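Iron-sulfur cluster assembly scaffold protein IscU (Streptococcus pyogenes, PDB 1SU0) probably serves as a scaffold on which iron-sulfur clusters are assembled with the help of IscS and then handed to other proteins, and binds one zinc ion here. Local coordinates at residues Leu46-Asp51 / Glu56-Ala61; Asp77-Lys82 / Leu130-Leu135; Met11-Asp16 / Ala112-Gly117; Glu31-Asn36 / Lys136-Arg141. One frame throughout, in Å; residues are numbered along the deposited sequence.

The four contacts illustrate how chemistry follows place in a small alpha+beta scaffold. Interaction 1 alone is tied by hydrogen bonds across its segments, those of the beta hairpin 43-50/55-63; the other three are made by side chains. Interaction 2, between helices 66-79 and 122-139, is fully buried and apolar, and it touches interaction 1 where Ile58 meets Val79. Interaction 4 uses helix 122-139 again, seating strand 33-36 of the same sheet on its last turns, and at the edge of the core it admits a carboxylate. Interaction 3 lies at the surface, about 22 Å from interaction 1 between centres, and fastens the N-terminal helix with methyl groups.

Interaction 1. Residues Leu46-Asp51 / Glu56-Ala61; sequences LTVKFD and EDIAFA
Thr47 and Ala59 meet as a hydrogen-bonded pair of an antiparallel ladder. Ala59 N gives its hydrogen to Thr47 O at 3.1 Å. The return bond, from Thr47 N to Ala59 O, is weak because it is bent, with 123° at the hydrogen. Further along, Lys49 N reaches Asp57 O at 2.8 Å. Glu56 and Asp57 both stand opposite Lys49, a classic beta bulge.

On the face carrying Leu46, Val48, Ile58 and Phe60, Leu46 CD2 slips under the neighbouring strand and presses on Ile58 CG1 at 3.4 Å, tighter than usual for two carbons. Ile58, its CG1 anti to the backbone N (chi1 -171°), lies beside Val48 and points the same way, which brings its CD1 within 3.7 Å of Val48 CG2. On the other face the Lys49 and Glu56 chains run alongside each other; Lys49 CD and CE pass Glu56 OE1, yet Lys49 NZ stays 5.1 Å from that oxygen, too far for a salt bridge, so any attraction between the charges is probably weak and long-range. Asp51 finds its salt bridge with Lys54 in the turn.

Around this hairpin, helix 66-79 receives Ile58 and Phe60, while Leu46 and Val48 rest on helix 122-139; Thr47 OG1 is hydrogen-bonded to Leu27 N. The ladder thus separates two chemistries: alternate residues give one face of close-packed carbon for the helices, while toward the turn the opposite face carries charged chains.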
loop_
_atom_site.group_PDB
_atom_site.type_symbol
_atom_site.label_atom_id
_atom_site.label_comp_id
_atom_site.label_asym_id
_atom_site.label_seq_id
_atom_site.Cartn_x
_atom_site.Cartn_y
_atom_site.Cartn_z
ATOM N N LEU A 46 -1.826 5.146 -9.282
ATOM C CA LEU A 46 -1.408 5.798 -8.069
ATOM C C LEU A 46 -0.801 7.149 -8.451
ATOM O O LEU A 46 0.347 7.213 -8.884
ATOM C CB LEU A 46 -0.367 4.906 -7.372
ATOM C CG LEU A 46 -0.016 5.085 -5.884
ATOM C CD1 LEU A 46 1.449 5.369 -5.700
ATOM C CD2 LEU A 46 -0.860 6.152 -5.191
ATOM N N THR A 47 -1.590 8.214 -8.327
ATOM C CA THR A 47 -1.074 9.577 -8.450
ATOM C C THR A 47 -0.415 10.010 -7.144
ATOM O O THR A 47 -1.038 9.928 -6.086
ATOM C CB THR A 47 -2.195 10.571 -8.764
ATOM O OG1 THR A 47 -3.216 10.476 -7.767
ATOM C CG2 THR A 47 -2.880 10.244 -10.089
ATOM N N VAL A 48 0.828 10.482 -7.209
ATOM C CA VAL A 48 1.492 10.991 -6.007
ATOM C C VAL A 48 2.005 12.411 -6.212
ATOM O O VAL A 48 2.679 12.721 -7.206
ATOM C CB VAL A 48 2.656 10.101 -5.550
ATOM C CG1 VAL A 48 3.277 10.647 -4.274
ATOM C CG2 VAL A 48 2.177 8.679 -5.323
ATOM N N LYS A 49 1.679 13.259 -5.244
ATOM C CA LYS A 49 2.133 14.639 -5.206
ATOM C C LYS A 49 3.291 14.774 -4.214
ATOM O O LYS A 49 3.234 14.238 -3.110
ATOM C CB LYS A 49 0.968 15.534 -4.783
ATOM C CG LYS A 49 1.243 17.024 -4.822
ATOM C CD LYS A 49 -0.019 17.801 -4.484
ATOM C CE LYS A 49 0.264 19.280 -4.352
ATOM N NZ LYS A 49 0.762 19.858 -5.628
ATOM N N PHE A 50 4.342 15.463 -4.638
ATOM C CA PHE A 50 5.436 15.876 -3.761
ATOM C C PHE A 50 5.532 17.402 -3.820
ATOM O O PHE A 50 5.527 17.976 -4.912
ATOM C CB PHE A 50 6.767 15.260 -4.213
ATOM C CG PHE A 50 6.670 13.806 -4.574
ATOM C CD1 PHE A 50 6.227 13.420 -5.839
ATOM C CD2 PHE A 50 7.009 12.815 -3.647
ATOM C CE1 PHE A 50 6.130 12.080 -6.177
ATOM C CE2 PHE A 50 6.907 11.463 -3.981
ATOM C CZ PHE A 50 6.470 11.095 -5.243
ATOM N N ASP A 51 5.588 18.054 -2.660
ATOM C CA ASP A 51 5.760 19.508 -2.602
ATOM C C ASP A 51 7.222 19.827 -2.329
ATOM O O ASP A 51 7.805 20.706 -2.963
ATOM C CB ASP A 51 4.820 20.137 -1.557
ATOM C CG ASP A 51 5.539 20.592 -0.299
ATOM O OD1 ASP A 51 5.973 21.760 -0.249
ATOM O OD2 ASP A 51 5.706 19.854 0.692
ATOM N N GLU A 56 3.301 15.415 -0.398
ATOM C CA GLU A 56 2.196 16.331 -0.097
ATOM C C GLU A 56 0.893 15.539 -0.000
ATOM O O GLU A 56 0.227 15.550 1.034
ATOM C CB GLU A 56 2.083 17.414 -1.192
ATOM C CG GLU A 56 1.776 18.835 -0.705
ATOM C CD GLU A 56 0.298 19.113 -0.459
ATOM O OE1 GLU A 56 -0.567 18.341 -0.946
ATOM O OE2 GLU A 56 0.000 20.129 0.218
ATOM N N ASP A 57 0.548 14.848 -1.084
ATOM C CA ASP A 57 -0.688 14.068 -1.144
ATOM C C ASP A 57 -0.570 12.839 -2.062
ATOM O O ASP A 57 0.348 12.742 -2.885
ATOM C CB ASP A 57 -1.870 14.963 -1.576
ATOM C CG ASP A 57 -3.223 14.467 -1.040
ATOM O OD1 ASP A 57 -4.257 14.725 -1.700
ATOM O OD2 ASP A 57 -3.356 13.812 0.021
ATOM N N ILE A 58 -1.514 11.911 -1.895
ATOM C CA ILE A 58 -1.532 10.634 -2.612
ATOM C C ILE A 58 -2.960 10.110 -2.794
ATOM O O ILE A 58 -3.834 10.346 -1.953
ATOM C CB ILE A 58 -0.665 9.599 -1.855
ATOM C CG1 ILE A 58 -0.465 8.334 -2.677
ATOM C CG2 ILE A 58 -1.236 9.285 -0.448
ATOM C CD1 ILE A 58 0.674 7.484 -2.144
ATOM N N ALA A 59 -3.174 9.401 -3.901
ATOM C CA ALA A 59 -4.482 8.883 -4.270
ATOM C C ALA A 59 -4.348 7.693 -5.212
ATOM O O ALA A 59 -3.401 7.615 -6.010
ATOM C CB ALA A 59 -5.319 9.972 -4.933
ATOM N N PHE A 60 -5.305 6.773 -5.115
ATOM C CA PHE A 60 -5.290 5.569 -5.932
ATOM C C PHE A 60 -6.674 5.060 -6.352
ATOM O O PHE A 60 -7.706 5.319 -5.720
ATOM C CB PHE A 60 -4.526 4.440 -5.243
ATOM C CG PHE A 60 -5.392 3.581 -4.385
ATOM C CD1 PHE A 60 -5.957 2.414 -4.895
ATOM C CD2 PHE A 60 -5.676 3.962 -3.066
ATOM C CE1 PHE A 60 -6.791 1.637 -4.119
ATOM C CE2 PHE A 60 -6.491 3.197 -2.284
ATOM C CZ PHE A 60 -7.056 2.028 -2.805
ATOM N N ALA A 61 -6.645 4.300 -7.435
ATOM C CA ALA A 61 -7.831 3.736 -8.019
ATOM C C ALA A 61 -7.434 2.479 -8.775
ATOM O O ALA A 61 -6.306 2.359 -9.250
ATOM C CB ALA A 61 -8.475 4.737 -8.948
#

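Interaction 2. Residues Asp77-Lys82 / Leu130-Leu135; sequences DAVIGK and LAWNAL
A buried, wholly apolar contact between two helices joins the C-terminal end of helix 66-79 to the middle of helix 122-139, its centre about 5 Å from the centre of the chain. Val79, the last residue of its helix, is the hub. Its CG1 methyl meets Leu135 CD2 at 3.4 Å, closer than carbons usually pack, and the two side chains reach toward each other tip to tip. The same methyl lies 3.6 Å from Trp132 CZ3, the valine slanting across the far end of the indole. Ala78 adds its CB, 3.9 Å from Trp132 CH2, so the six-membered ring is touched by two successive residues of the helix end.

The tryptophan comes to them through a first torsion of -69°, with CG beside the backbone N, which carries the benzo ring out to the neighbouring helix. Phe94 of helix 84-97 stacks on the indole, and Leu90 and Ala91 also touch it; a third helix therefore helps to fix its orientation.

With no hydrogen bond across the two segments, cohesion here rests on dispersion and the exclusion of water, and depends on shape: one valine methyl set in the corner made by a leucine methyl and an aromatic ring.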
loop_
_atom_site.group_PDB
_atom_site.type_symbol
_atom_site.label_atom_id
_atom_site.label_comp_id
_atom_site.label_asym_id
_atom_site.label_seq_id
_atom_site.Cartn_x
_atom_site.Cartn_y
_atom_site.Cartn_z
ATOM N N ASP A 77 -2.048 5.600 3.782
ATOM C CA ASP A 77 -2.039 6.128 5.118
ATOM C C ASP A 77 -0.599 6.151 5.642
ATOM O O ASP A 77 -0.198 7.090 6.336
ATOM C CB ASP A 77 -2.869 5.249 6.050
ATOM C CG ASP A 77 -4.362 5.491 5.953
ATOM O OD1 ASP A 77 -4.833 6.371 5.211
ATOM O OD2 ASP A 77 -5.149 4.811 6.632
ATOM N N ALA A 78 0.161 5.105 5.319
ATOM C CA ALA A 78 1.485 4.883 5.913
ATOM C C ALA A 78 2.571 5.781 5.362
ATOM O O ALA A 78 3.593 5.974 6.016
ATOM C CB ALA A 78 1.922 3.423 5.723
ATOM N N VAL A 79 2.376 6.295 4.159
ATOM C CA VAL A 79 3.445 6.975 3.442
ATOM C C VAL A 79 3.217 8.477 3.283
ATOM O O VAL A 79 4.139 9.216 2.922
ATOM C CB VAL A 79 3.671 6.339 2.046
ATOM C CG1 VAL A 79 3.950 4.848 2.186
ATOM C CG2 VAL A 79 2.508 6.602 1.115
ATOM N N ILE A 80 1.991 8.917 3.545
ATOM C CA ILE A 80 1.602 10.285 3.280
ATOM C C ILE A 80 2.484 11.200 4.121
ATOM O O ILE A 80 2.497 11.134 5.356
ATOM C CB ILE A 80 0.059 10.490 3.519
ATOM C CG1 ILE A 80 -0.468 11.739 2.795
ATOM C CG2 ILE A 80 -0.300 10.513 4.996
ATOM C CD1 ILE A 80 0.342 12.973 2.985
ATOM N N GLY A 81 3.257 12.019 3.414
ATOM C CA GLY A 81 4.107 13.028 4.011
ATOM C C GLY A 81 5.412 12.482 4.508
ATOM O O GLY A 81 5.872 12.929 5.563
ATOM N N LYS A 82 6.039 11.566 3.758
ATOM C CA LYS A 82 7.246 10.892 4.258
ATOM C C LYS A 82 8.543 11.320 3.572
ATOM O O LYS A 82 9.224 12.206 4.093
ATOM C CB LYS A 82 7.075 9.369 4.228
ATOM C CG LYS A 82 6.127 8.842 5.304
ATOM C CD LYS A 82 6.763 8.869 6.686
ATOM C CE LYS A 82 5.903 8.178 7.718
ATOM N NZ LYS A 82 4.644 8.922 7.923
ATOM N N LEU A 130 1.585 -4.805 -4.492
ATOM C CA LEU A 130 1.309 -4.015 -5.688
ATOM C C LEU A 130 1.337 -2.509 -5.454
ATOM O O LEU A 130 2.012 -1.768 -6.168
ATOM C CB LEU A 130 -0.046 -4.428 -6.303
ATOM C CG LEU A 130 -0.526 -3.752 -7.609
ATOM C CD1 LEU A 130 0.535 -3.605 -8.663
ATOM C CD2 LEU A 130 -1.689 -4.536 -8.188
ATOM N N ALA A 131 0.603 -2.053 -4.456
ATOM C CA ALA A 131 0.539 -0.626 -4.147
ATOM C C ALA A 131 1.917 -0.083 -3.775
ATOM O O ALA A 131 2.330 0.998 -4.231
ATOM C CB ALA A 131 -0.408 -0.387 -3.043
ATOM N N TRP A 132 2.627 -0.845 -2.954
ATOM C CA TRP A 132 3.939 -0.432 -2.512
ATOM C C TRP A 132 4.883 -0.227 -3.689
ATOM O O TRP A 132 5.637 0.725 -3.701
ATOM C CB TRP A 132 4.494 -1.441 -1.508
ATOM C CG TRP A 132 3.740 -1.404 -0.240
ATOM C CD1 TRP A 132 2.708 -2.225 0.124
ATOM C CD2 TRP A 132 3.900 -0.460 0.820
ATOM N NE1 TRP A 132 2.227 -1.852 1.350
ATOM C CE2 TRP A 132 2.954 -0.785 1.813
ATOM C CE3 TRP A 132 4.762 0.627 1.042
ATOM C CZ2 TRP A 132 2.839 -0.065 3.002
ATOM C CZ3 TRP A 132 4.639 1.350 2.222
ATOM C CH2 TRP A 132 3.695 0.996 3.187
ATOM N N ASN A 133 4.787 -1.088 -4.695
ATOM C CA ASN A 133 5.659 -1.016 -5.874
ATOM C C ASN A 133 5.250 0.093 -6.821
ATOM O O ASN A 133 6.080 0.629 -7.537
ATOM C CB ASN A 133 5.699 -2.371 -6.587
ATOM C CG ASN A 133 6.222 -3.491 -5.681
ATOM O OD1 ASN A 133 6.271 -4.650 -6.079
ATOM N ND2 ASN A 133 6.564 -3.146 -4.436
ATOM N N ALA A 134 3.974 0.461 -6.815
ATOM C CA ALA A 134 3.517 1.607 -7.607
ATOM C C ALA A 134 4.006 2.876 -6.932
ATOM O O ALA A 134 4.184 3.907 -7.578
ATOM C CB ALA A 134 1.994 1.621 -7.755
ATOM N N LEU A 135 4.222 2.789 -5.627
ATOM C CA LEU A 135 4.814 3.878 -4.889
ATOM C C LEU A 135 6.284 3.982 -5.244
ATOM O O LEU A 135 6.755 5.065 -5.570
ATOM C CB LEU A 135 4.651 3.670 -3.381
ATOM C CG LEU A 135 5.228 4.784 -2.515
ATOM C CD1 LEU A 135 4.690 6.128 -2.948
ATOM C CD2 LEU A 135 4.894 4.535 -1.065
#

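Interaction 3. Residues Met11-Asp16 / Ala112-Gly117; sequences MAVVAD and AELLAG
The N-terminal helix 8-19 is held here against the 3-10 turns that lie between helices 84-97 and 122-139, a surface contact made by three aliphatic side chains. Leu114 supplies one methyl, CD1, to both partners. It lies 3.6 Å from Val13 CG1 and 3.9 Å from Val13 CB, the leucine crossing the valine at about a right angle. Val14 offers CG2 to the same methyl at a looser 4.2 Å, and the two side chains run alongside in opposing senses.

Leu114 CG stands beside its backbone N (chi1 -65°) and the chain then runs extended (chi2 -172°), so that CD1 projects from the turn toward the helix. Both valines have nearly the same first torsion, yet, being successive residues on the helix, they offer different branches, CG1 from Val13 and CG2 from Val14. Beyond this pairing, Val14 also rests on Met74 of helix 66-79, which Leu115 touches as well, and Val13 touches Glu111, next in the chain before Ala112.

Only methyl and methine carbons meet, and no hydrogen bond crosses between the segments. Such an attachment is weakly directional: dispersion and the partial removal of water hold the helix here, and these contacts alone prescribe no directional bond between helix and turns.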
loop_
_atom_site.group_PDB
_atom_site.type_symbol
_atom_site.label_atom_id
_atom_site.label_comp_id
_atom_site.label_asym_id
_atom_site.label_seq_id
_atom_site.Cartn_x
_atom_site.Cartn_y
_atom_site.Cartn_z
ATOM N N MET A 11 -10.927 -7.628 11.521
ATOM C CA MET A 11 -11.682 -7.928 10.315
ATOM C C MET A 11 -12.362 -6.673 9.842
ATOM O O MET A 11 -12.354 -6.383 8.674
ATOM C CB MET A 11 -12.688 -9.057 10.565
ATOM C CG MET A 11 -13.590 -9.473 9.345
ATOM S SD MET A 11 -12.722 -10.531 7.870
ATOM C CE MET A 11 -11.523 -9.226 7.090
ATOM N N ALA A 12 -12.913 -5.901 10.766
ATOM C CA ALA A 12 -13.607 -4.662 10.428
ATOM C C ALA A 12 -12.652 -3.625 9.851
ATOM O O ALA A 12 -13.007 -2.875 8.963
ATOM C CB ALA A 12 -14.311 -4.122 11.639
ATOM N N VAL A 13 -11.422 -3.607 10.330
ATOM C CA VAL A 13 -10.437 -2.650 9.831
ATOM C C VAL A 13 -9.963 -3.039 8.419
ATOM O O VAL A 13 -9.876 -2.196 7.550
ATOM C CB VAL A 13 -9.270 -2.488 10.829
ATOM C CG1 VAL A 13 -8.136 -1.696 10.234
ATOM C CG2 VAL A 13 -9.785 -1.805 12.092
ATOM N N VAL A 14 -9.719 -4.315 8.182
ATOM C CA VAL A 14 -9.322 -4.774 6.866
ATOM C C VAL A 14 -10.479 -4.635 5.872
ATOM O O VAL A 14 -10.283 -4.190 4.748
ATOM C CB VAL A 14 -8.883 -6.223 6.900
ATOM C CG1 VAL A 14 -8.627 -6.734 5.473
ATOM C CG2 VAL A 14 -7.644 -6.402 7.788
ATOM N N ALA A 15 -11.677 -5.032 6.282
ATOM C CA ALA A 15 -12.878 -4.826 5.479
ATOM C C ALA A 15 -13.128 -3.372 5.095
ATOM O O ALA A 15 -13.488 -3.094 3.956
ATOM C CB ALA A 15 -14.091 -5.404 6.173
ATOM N N ASP A 16 -12.910 -2.458 6.039
ATOM C CA ASP A 16 -13.094 -1.033 5.810
ATOM C C ASP A 16 -12.141 -0.501 4.781
ATOM O O ASP A 16 -12.496 0.399 4.035
ATOM C CB ASP A 16 -12.864 -0.246 7.106
ATOM C CG ASP A 16 -13.099 1.273 6.942
ATOM O OD1 ASP A 16 -14.261 1.689 6.724
ATOM O OD2 ASP A 16 -12.164 2.109 6.984
ATOM N N ALA A 112 -1.609 -1.198 7.912
ATOM C CA ALA A 112 -0.971 -2.195 7.039
ATOM C C ALA A 112 -0.287 -3.322 7.820
ATOM O O ALA A 112 -0.026 -4.384 7.290
ATOM C CB ALA A 112 0.053 -1.548 6.145
ATOM N N GLU A 113 0.016 -3.086 9.080
ATOM C CA GLU A 113 0.630 -4.101 9.902
ATOM C C GLU A 113 -0.261 -5.334 10.047
ATOM O O GLU A 113 0.225 -6.428 10.335
ATOM C CB GLU A 113 0.966 -3.514 11.263
ATOM C CG GLU A 113 1.888 -4.382 12.057
ATOM C CD GLU A 113 2.139 -3.859 13.467
ATOM O OE1 GLU A 113 2.880 -4.566 14.184
ATOM O OE2 GLU A 113 1.584 -2.785 13.865
ATOM N N LEU A 114 -1.559 -5.140 9.830
ATOM C CA LEU A 114 -2.551 -6.201 9.869
ATOM C C LEU A 114 -2.417 -7.210 8.768
ATOM O O LEU A 114 -3.065 -8.251 8.820
ATOM C CB LEU A 114 -3.960 -5.593 9.812
ATOM C CG LEU A 114 -4.355 -4.734 11.031
ATOM C CD1 LEU A 114 -5.811 -4.351 10.946
ATOM C CD2 LEU A 114 -4.067 -5.425 12.355
ATOM N N LEU A 115 -1.613 -6.901 7.759
ATOM C CA LEU A 115 -1.403 -7.809 6.652
ATOM C C LEU A 115 -0.183 -8.680 6.839
ATOM O O LEU A 115 0.227 -9.355 5.909
ATOM C CB LEU A 115 -1.303 -7.043 5.319
ATOM C CG LEU A 115 -2.530 -6.231 4.912
ATOM C CD1 LEU A 115 -2.295 -5.722 3.504
ATOM C CD2 LEU A 115 -3.822 -7.054 5.007
ATOM N N ALA A 116 0.379 -8.703 8.034
ATOM C CA ALA A 116 1.426 -9.661 8.350
ATOM C C ALA A 116 1.021 -11.100 7.974
ATOM O O ALA A 116 1.857 -11.908 7.569
ATOM C CB ALA A 116 1.784 -9.586 9.809
ATOM N N GLY A 117 -0.265 -11.412 8.074
ATOM C CA GLY A 117 -0.742 -12.746 7.799
ATOM C C GLY A 117 -0.640 -13.222 6.360
ATOM O O GLY A 117 -0.865 -14.394 6.094
#

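Interaction 4. Residues Glu31-Asn36 / Lys136-Arg141; sequences EAVQLN and KEAIKR
Val33 and Glu137 cross at about a right angle, the valine pointing from its strand into the side of the helix while the glutamate chain passes across it. Their nearest atoms are Val33 CG1 and Glu137 CB, 3.8 Å apart. The other branch of the valine, CG2, bears on Ala138, 3.7 Å from its CB. Because CG1 lies anti to the backbone N (chi1 179°), the two methyls fork over successive residues of the helix, one to each.

Strand 33-36 is an outer strand of the three-stranded antiparallel sheet, hydrogen-bonded through its backbone to Leu46 and Ile44 of strand 43-50, and this contact lays it on the last turns of helix 122-139. Val33 and Leu35, alternate residues, both turn to the helix.

Leu35 meets Glu137 obliquely. The glutamate bends at its second torsion (82°), which turns the carboxylate toward the end of the leucine and places OE2 3.6 Å from Leu35 CD1 and 4.0 Å from CD2. That is an oxygen against methyl groups, with no hydrogen bond between the segments; Glu137 stays partly exposed, so its carboxylate may still meet solvent. Leu35 is gripped further by Leu130, Asn133 and Ala134, one to two turns earlier in the same helix.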
loop_
_atom_site.group_PDB
_atom_site.type_symbol
_atom_site.label_atom_id
_atom_site.label_comp_id
_atom_site.label_asym_id
_atom_site.label_seq_id
_atom_site.Cartn_x
_atom_site.Cartn_y
_atom_site.Cartn_z
ATOM N N GLU A 31 0.699 13.060 -13.117
ATOM C CA GLU A 31 0.880 11.875 -13.952
ATOM C C GLU A 31 0.863 10.643 -13.068
ATOM O O GLU A 31 1.695 10.501 -12.183
ATOM C CB GLU A 31 2.202 11.941 -14.730
ATOM C CG GLU A 31 2.230 12.931 -15.901
ATOM C CD GLU A 31 3.180 14.106 -15.668
ATOM O OE1 GLU A 31 3.170 14.675 -14.546
ATOM O OE2 GLU A 31 3.939 14.474 -16.603
ATOM N N ALA A 32 -0.102 9.764 -13.308
ATOM C CA ALA A 32 -0.337 8.609 -12.449
ATOM C C ALA A 32 0.647 7.495 -12.748
ATOM O O ALA A 32 1.278 7.479 -13.797
ATOM C CB ALA A 32 -1.755 8.105 -12.624
ATOM N N VAL A 33 0.760 6.560 -11.809
ATOM C CA VAL A 33 1.624 5.398 -11.967
ATOM C C VAL A 33 0.761 4.151 -11.945
ATOM O O VAL A 33 0.147 3.831 -10.913
ATOM C CB VAL A 33 2.672 5.307 -10.861
ATOM C CG1 VAL A 33 3.524 4.061 -11.048
ATOM C CG2 VAL A 33 3.541 6.573 -10.848
ATOM N N GLN A 34 0.734 3.445 -13.074
ATOM C CA GLN A 34 -0.069 2.250 -13.205
ATOM C C GLN A 34 0.774 0.991 -13.323
ATOM O O GLN A 34 1.625 0.872 -14.197
ATOM C CB GLN A 34 -0.996 2.377 -14.407
ATOM C CG GLN A 34 -2.344 3.040 -14.073
ATOM C CD GLN A 34 -2.512 4.400 -14.740
ATOM O OE1 GLN A 34 -1.576 5.209 -14.741
ATOM N NE2 GLN A 34 -3.694 4.654 -15.309
ATOM N N LEU A 35 0.552 0.072 -12.396
ATOM C CA LEU A 35 1.027 -1.299 -12.494
ATOM C C LEU A 35 -0.128 -2.296 -12.333
ATOM O O LEU A 35 -1.227 -1.931 -11.920
ATOM C CB LEU A 35 2.069 -1.574 -11.407
ATOM C CG LEU A 35 2.900 -0.408 -10.874
ATOM C CD1 LEU A 35 3.884 -0.959 -9.848
ATOM C CD2 LEU A 35 3.628 0.346 -11.987
ATOM N N ASN A 36 0.133 -3.569 -12.611
ATOM C CA ASN A 36 -0.915 -4.564 -12.469
ATOM C C ASN A 36 -0.495 -5.976 -12.036
ATOM O O ASN A 36 0.677 -6.282 -11.842
ATOM C CB ASN A 36 -1.836 -4.575 -13.727
ATOM C CG ASN A 36 -1.129 -5.020 -15.002
ATOM O OD1 ASN A 36 -0.899 -4.214 -15.909
ATOM N ND2 ASN A 36 -0.843 -6.316 -15.103
ATOM N N LYS A 136 7.011 2.865 -5.174
ATOM C CA LYS A 136 8.445 2.853 -5.492
ATOM C C LYS A 136 8.714 3.550 -6.831
ATOM O O LYS A 136 9.645 4.353 -6.964
ATOM C CB LYS A 136 8.962 1.418 -5.564
ATOM C CG LYS A 136 9.145 0.721 -4.200
ATOM C CD LYS A 136 10.039 -0.487 -4.414
ATOM C CE LYS A 136 10.055 -1.445 -3.264
ATOM N NZ LYS A 136 10.580 -2.749 -3.785
ATOM N N GLU A 137 7.863 3.254 -7.810
ATOM C CA GLU A 137 7.997 3.826 -9.138
ATOM C C GLU A 137 7.701 5.323 -9.131
ATOM O O GLU A 137 8.424 6.106 -9.773
ATOM C CB GLU A 137 7.076 3.114 -10.123
ATOM C CG GLU A 137 7.737 1.955 -10.862
ATOM C CD GLU A 137 7.757 0.677 -10.037
ATOM O OE1 GLU A 137 8.201 0.717 -8.854
ATOM O OE2 GLU A 137 7.322 -0.368 -10.591
ATOM N N ALA A 138 6.645 5.712 -8.412
ATOM C CA ALA A 138 6.237 7.120 -8.314
ATOM C C ALA A 138 7.331 8.030 -7.738
ATOM O O ALA A 138 7.604 9.116 -8.250
ATOM C CB ALA A 138 4.968 7.247 -7.498
ATOM N N ILE A 139 7.949 7.575 -6.667
ATOM C CA ILE A 139 9.011 8.316 -6.000
ATOM C C ILE A 139 10.194 8.466 -6.951
ATOM O O ILE A 139 10.698 9.583 -7.209
ATOM C CB ILE A 139 9.406 7.544 -4.743
ATOM C CG1 ILE A 139 8.347 7.768 -3.662
ATOM C CG2 ILE A 139 10.770 7.946 -4.270
ATOM C CD1 ILE A 139 8.455 6.837 -2.497
ATOM N N LYS A 140 10.606 7.334 -7.513
ATOM C CA LYS A 140 11.741 7.298 -8.424
ATOM C C LYS A 140 11.419 8.010 -9.759
ATOM O O LYS A 140 12.222 8.002 -10.689
ATOM C CB LYS A 140 12.216 5.841 -8.600
ATOM C CG LYS A 140 11.572 5.048 -9.724
ATOM C CD LYS A 140 12.570 4.074 -10.361
ATOM C CE LYS A 140 12.212 3.759 -11.802
ATOM N NZ LYS A 140 12.239 4.979 -12.650
ATOM N N ARG A 141 10.242 8.636 -9.798
ATOM C CA ARG A 141 9.701 9.370 -10.926
ATOM C C ARG A 141 9.563 8.472 -12.146
ATOM O O ARG A 141 10.461 8.419 -12.984
ATOM C CB ARG A 141 10.516 10.633 -11.211
ATOM C CG ARG A 141 10.301 11.729 -10.169
ATOM C CD ARG A 141 11.375 12.804 -10.180
ATOM N NE ARG A 141 12.664 12.258 -9.778
ATOM C CZ ARG A 141 13.806 12.929 -9.796
ATOM N NH1 ARG A 141 13.847 14.198 -10.195
ATOM N NH2 ARG A 141 14.923 12.328 -9.405
#